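Side-chain contacts in putative alpha KG dependent 2,4-D dioxygenase (Burkholderia xenovorans, PDB 5J92), which probably acts as an iron(II)- and 2-oxoglutarate-dependent dioxygenase of the TfdA family, its substrate not established: residues A[27-30]-A[31-35]; A[264-268]-A[269-273]. All blocks are in the same frame, centred on the assembly; numbering follows the deposited sequence.

Contact 1 of 2, residues A[27-30]-A[31-35]; sequences LDLS and KPLSD
Asp28 and Lys31 are the ends of a type I beta turn, whose closing bond from Lys31 N to Asp28 O is straight (169°) but weak at 3.3 Å. Their side chains close the same turn again from outside. Asp28 carries its CG anti to the backbone N (chi1 176°), which lays the carboxylate alongside the turn and divides its oxygens between two tasks. OD1 takes the backbone N of Ser30 at 3.0 Å, the defining bond of an Asx turn, and also the hydroxyl Ser30 OG at 2.7 Å. Both donors come to OD1 from the same face of the carboxylate plane, the N from above it and the hydroxyl on the syn side but tilted from the plane. OD2 forms a salt bridge with Lys31 NZ at 3.0 Å, likewise syn and tilted. The lysine chain runs extended until a bend at its last torsion (chi4 53°) turns the ammonium back to the aspartate.

On the buried side, Leu29 CD2 rests against both methyls of Leu33, 3.8 Å from each of CD1 and CD2. Phe66 of helix 60-67 touches both leucines, and Leu33 also rests on Ile38 and Ile41 of helix 35-47. Ser34 N-caps that helix, its OG bonding to Arg37 N. A water lies 2.7 Å from Lys31 O and, in a weaker contact, near Leu29 O. With three bonds on its two oxygens, the Asp28 carboxylate is held against rotation, and the neighbouring ammonium probably stabilises its negative charge at this solvent-facing turn.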
loop_
_atom_site.group_PDB
_atom_site.type_symbol
_atom_site.label_atom_id
_atom_site.label_comp_id
_atom_site.label_asym_id
_atom_site.label_seq_id
_atom_site.Cartn_x
_atom_site.Cartn_y
_atom_site.Cartn_z
ATOM N N LEU A 27 -5.526 35.165 -13.308
ATOM C CA LEU A 27 -4.170 35.306 -13.822
ATOM C C LEU A 27 -4.124 34.914 -15.293
ATOM O O LEU A 27 -4.776 33.946 -15.710
ATOM C CB LEU A 27 -3.197 34.432 -13.028
ATOM C CG LEU A 27 -2.998 34.836 -11.567
ATOM C CD1 LEU A 27 -1.817 34.062 -10.983
ATOM C CD2 LEU A 27 -2.795 36.331 -11.412
ATOM N N ASP A 28 -3.374 35.686 -16.078
ATOM C CA ASP A 28 -3.062 35.362 -17.467
ATOM C C ASP A 28 -1.577 35.016 -17.524
ATOM O O ASP A 28 -0.732 35.905 -17.655
ATOM C CB ASP A 28 -3.414 36.517 -18.396
ATOM C CG ASP A 28 -3.006 36.262 -19.845
ATOM O OD1 ASP A 28 -2.603 35.122 -20.187
ATOM O OD2 ASP A 28 -3.115 37.214 -20.650
ATOM N N LEU A 29 -1.263 33.724 -17.469
ATOM C CA LEU A 29 0.140 33.321 -17.421
ATOM C C LEU A 29 0.809 33.332 -18.793
ATOM O O LEU A 29 1.965 32.907 -18.912
ATOM C CB LEU A 29 0.270 31.944 -16.775
ATOM C CG LEU A 29 -0.315 31.898 -15.357
ATOM C CD1 LEU A 29 -0.095 30.526 -14.734
ATOM C CD2 LEU A 29 0.262 33.010 -14.474
ATOM N N SER A 30 0.127 33.818 -19.828
ATOM C CA SER A 30 0.832 34.024 -21.086
ATOM C C SER A 30 1.761 35.231 -21.026
ATOM O O SER A 30 2.615 35.379 -21.906
ATOM C CB SER A 30 -0.150 34.180 -22.251
ATOM O OG SER A 30 -0.854 35.403 -22.200
ATOM N N LYS A 31 1.629 36.076 -20.005
ATOM C CA LYS A 31 2.474 37.239 -19.798
ATOM C C LYS A 31 3.343 37.051 -18.559
ATOM O O LYS A 31 2.921 36.416 -17.589
ATOM C CB LYS A 31 1.629 38.505 -19.616
ATOM C CG LYS A 31 0.670 38.803 -20.758
ATOM C CD LYS A 31 -0.220 39.982 -20.418
ATOM C CE LYS A 31 -1.010 40.439 -21.635
ATOM N NZ LYS A 31 -1.738 39.286 -22.242
ATOM N N PRO A 32 4.556 37.605 -18.550
ATOM C CA PRO A 32 5.418 37.453 -17.374
ATOM C C PRO A 32 4.772 38.101 -16.162
ATOM O O PRO A 32 4.147 39.160 -16.255
ATOM C CB PRO A 32 6.707 38.180 -17.779
ATOM C CG PRO A 32 6.658 38.261 -19.271
ATOM C CD PRO A 32 5.208 38.388 -19.613
ATOM N N LEU A 33 4.914 37.451 -15.020
ATOM C CA LEU A 33 4.342 37.973 -13.793
ATOM C C LEU A 33 5.305 38.954 -13.143
ATOM O O LEU A 33 6.525 38.853 -13.289
ATOM C CB LEU A 33 4.020 36.834 -12.826
ATOM C CG LEU A 33 2.992 35.814 -13.320
ATOM C CD1 LEU A 33 2.809 34.727 -12.277
ATOM C CD2 LEU A 33 1.661 36.478 -13.641
ATOM N N SER A 34 4.741 39.920 -12.434
ATOM C CA SER A 34 5.551 40.832 -11.647
ATOM C C SER A 34 6.186 40.075 -10.489
ATOM O O SER A 34 5.768 38.969 -10.135
ATOM C CB SER A 34 4.701 41.993 -11.131
ATOM O OG SER A 34 3.816 41.560 -10.105
ATOM N N ASP A 35 7.234 40.665 -9.914
ATOM C CA ASP A 35 7.897 40.001 -8.797
ATOM C C ASP A 35 6.955 39.857 -7.601
ATOM O O ASP A 35 6.921 38.805 -6.947
ATOM C CB ASP A 35 9.163 40.761 -8.411
ATOM C CG ASP A 35 10.153 39.883 -7.672
ATOM O OD1 ASP A 35 9.964 39.630 -6.459
ATOM O OD2 ASP A 35 11.119 39.424 -8.325
HETATM O O HOH W 1 3.900 34.186 -16.530
#

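Contact 2 of 2, residues A[264-268]-A[269-273]; sequences WDNRA and LMHRG. With FE2 (Fe (II) ion), chain E.
Trp264 points its indole edge at the face of His271: the five-membered ring and the imidazole have centroids 4.4 Å apart and planes at 53°, an edge-to-face pair. Its CG lies between backbone N and carbonyl carbon (chi1 72°), sending the indole across to His271. NE1 stands over the imidazole, offset toward its rim, while CZ2 reaches His271 NE2 at 3.5 Å. The Trp264 CB meets Leu269 CD1 at 3.8 Å. Next, Asp265 of strand 261-265 accepts the backbone N of Arg267 on OD1, making an Asx turn. The same OD1 receives Arg267 NE at 2.8 Å through its syn lone pair, and NH2 reaches OD2, giving a side-on, two-nitrogen salt bridge; His209 also bonds OD2. This turn leads into strand 269-273, which brings His271 to the iron(II) site of the TauD/TfdA double-stranded beta-helix: NE2 binds iron at 2.4 Å, and His122 and Asp124 complete the protein ligands. Asn266 OD1 accepts Trp264 NE1 weakly (3.1 Å, 133°) and Asp124 N, while ND2 bonds Ser135 OG and Arg133 O. A water in the imidazole plane accepts from His271 ND1 at 3.0 Å and donates to Asn266 OD1, which, with iron at NE2, helps set the ring's rotation. Beside Ala268, Leu269 folds CD1 to 3.3 Å from Asp265 O.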
loop_
_atom_site.group_PDB
_atom_site.type_symbol
_atom_site.label_atom_id
_atom_site.label_comp_id
_atom_site.label_asym_id
_atom_site.label_seq_id
_atom_site.Cartn_x
_atom_site.Cartn_y
_atom_site.Cartn_z
ATOM N N TRP A 264 2.684 22.052 -8.004
ATOM C CA TRP A 264 2.715 21.449 -6.678
ATOM C C TRP A 264 4.124 21.449 -6.102
ATOM O O TRP A 264 5.123 21.352 -6.824
ATOM C CB TRP A 264 2.107 20.021 -6.666
ATOM C CG TRP A 264 2.920 18.920 -7.331
ATOM C CD1 TRP A 264 3.876 18.124 -6.752
ATOM C CD2 TRP A 264 2.809 18.487 -8.684
ATOM N NE1 TRP A 264 4.384 17.230 -7.679
ATOM C CE2 TRP A 264 3.739 17.432 -8.872
ATOM C CE3 TRP A 264 2.023 18.892 -9.768
ATOM C CZ2 TRP A 264 3.885 16.780 -10.085
ATOM C CZ3 TRP A 264 2.183 18.238 -10.982
ATOM C CH2 TRP A 264 3.105 17.199 -11.130
ATOM N N ASP A 265 4.175 21.595 -4.780
ATOM C CA ASP A 265 5.420 21.725 -4.020
ATOM C C ASP A 265 5.827 20.335 -3.538
ATOM O O ASP A 265 5.237 19.783 -2.609
ATOM C CB ASP A 265 5.215 22.718 -2.877
ATOM C CG ASP A 265 6.516 23.092 -2.158
ATOM O OD1 ASP A 265 7.533 22.382 -2.329
ATOM O OD2 ASP A 265 6.514 24.119 -1.435
ATOM N N ASN A 266 6.838 19.752 -4.191
ATOM C CA ASN A 266 7.322 18.434 -3.798
ATOM C C ASN A 266 7.902 18.410 -2.387
ATOM O O ASN A 266 8.031 17.329 -1.802
ATOM C CB ASN A 266 8.362 17.940 -4.807
ATOM C CG ASN A 266 7.758 17.680 -6.174
ATOM O OD1 ASN A 266 7.144 16.648 -6.384
ATOM N ND2 ASN A 266 7.923 18.618 -7.101
ATOM N N ARG A 267 8.240 19.571 -1.822
ATOM C CA ARG A 267 8.803 19.637 -0.476
ATOM C C ARG A 267 7.783 19.328 0.608
ATOM O O ARG A 267 8.181 19.154 1.762
ATOM C CB ARG A 267 9.404 21.024 -0.225
ATOM C CG ARG A 267 10.482 21.411 -1.229
ATOM C CD ARG A 267 10.875 22.874 -1.109
ATOM N NE ARG A 267 9.796 23.778 -1.504
ATOM C CZ ARG A 267 9.952 25.088 -1.656
ATOM N NH1 ARG A 267 11.148 25.636 -1.445
ATOM N NH2 ARG A 267 8.923 25.847 -2.018
ATOM N N ALA A 268 6.489 19.248 0.262
ATOM C CA ALA A 268 5.431 19.003 1.231
ATOM C C ALA A 268 4.505 17.861 0.834
ATOM O O ALA A 268 3.513 17.623 1.526
ATOM C CB ALA A 268 4.587 20.272 1.433
ATOM N N LEU A 269 4.782 17.159 -0.261
ATOM C CA LEU A 269 3.789 16.257 -0.815
ATOM C C LEU A 269 4.418 14.977 -1.323
ATOM O O LEU A 269 5.625 14.889 -1.555
ATOM C CB LEU A 269 3.036 16.891 -1.996
ATOM C CG LEU A 269 2.253 18.161 -1.717
ATOM C CD1 LEU A 269 2.033 18.895 -3.001
ATOM C CD2 LEU A 269 0.917 17.754 -1.072
ATOM N N MET A 270 3.547 13.995 -1.504
ATOM C CA MET A 270 3.718 12.919 -2.454
ATOM C C MET A 270 2.582 13.066 -3.452
ATOM O O MET A 270 1.553 13.699 -3.162
ATOM C CB MET A 270 3.674 11.540 -1.781
ATOM C CG MET A 270 4.991 11.110 -1.126
ATOM S SD MET A 270 5.026 9.359 -0.724
ATOM C CE MET A 270 3.532 9.188 0.231
ATOM N N HIS A 271 2.778 12.513 -4.637
ATOM C CA HIS A 271 1.699 12.520 -5.614
ATOM C C HIS A 271 1.780 11.241 -6.430
ATOM O O HIS A 271 2.790 10.534 -6.421
ATOM C CB HIS A 271 1.773 13.737 -6.531
ATOM C CG HIS A 271 2.934 13.688 -7.466
ATOM N ND1 HIS A 271 4.219 14.002 -7.073
ATOM C CD2 HIS A 271 3.015 13.317 -8.764
ATOM C CE1 HIS A 271 5.039 13.835 -8.093
ATOM N NE2 HIS A 271 4.331 13.428 -9.132
ATOM N N ARG A 272 0.707 10.960 -7.158
ATOM C CA ARG A 272 0.697 9.804 -8.038
ATOM C C ARG A 272 -0.349 10.038 -9.106
ATOM O O ARG A 272 -1.324 10.756 -8.877
ATOM C CB ARG A 272 0.395 8.503 -7.278
ATOM C CG ARG A 272 -1.055 8.401 -6.786
ATOM C CD ARG A 272 -1.351 7.083 -6.060
ATOM N NE ARG A 272 -2.763 7.014 -5.664
ATOM C CZ ARG A 272 -3.378 5.905 -5.263
ATOM N NH1 ARG A 272 -2.701 4.778 -5.200
ATOM N NH2 ARG A 272 -4.678 5.919 -4.945
ATOM N N GLY A 273 -0.139 9.415 -10.266
ATOM C CA GLY A 273 -1.142 9.403 -11.310
ATOM C C GLY A 273 -2.026 8.177 -11.197
ATOM O O GLY A 273 -1.626 7.149 -10.662
HETATM FE FE FE2 E . 6.092 12.649 -10.629
HETATM O O HOH W 2 5.207 15.359 -4.542
#

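Overall arrangement
Contact 1 precedes contact 2 along the chain, and the two do not touch: their centres are 24 Å apart and their nearest atoms about 11 Å. The mixed six-stranded sheet connects them. Residues 27-35 link its strand 21-25 to helix 35-47, whereas residues 264-268 start on its strand 261-265, and strand 50-53 lies between these two strands. That middle strand touches both contacts, through Phe53 at Leu29 and Val50 at Trp264 and Leu269. Contact 2 then crosses to the three-stranded sheet with strand 269-273. One contact thus shapes a surface connection centred about 23 Å from the centre of the chain, the other the iron-bearing core.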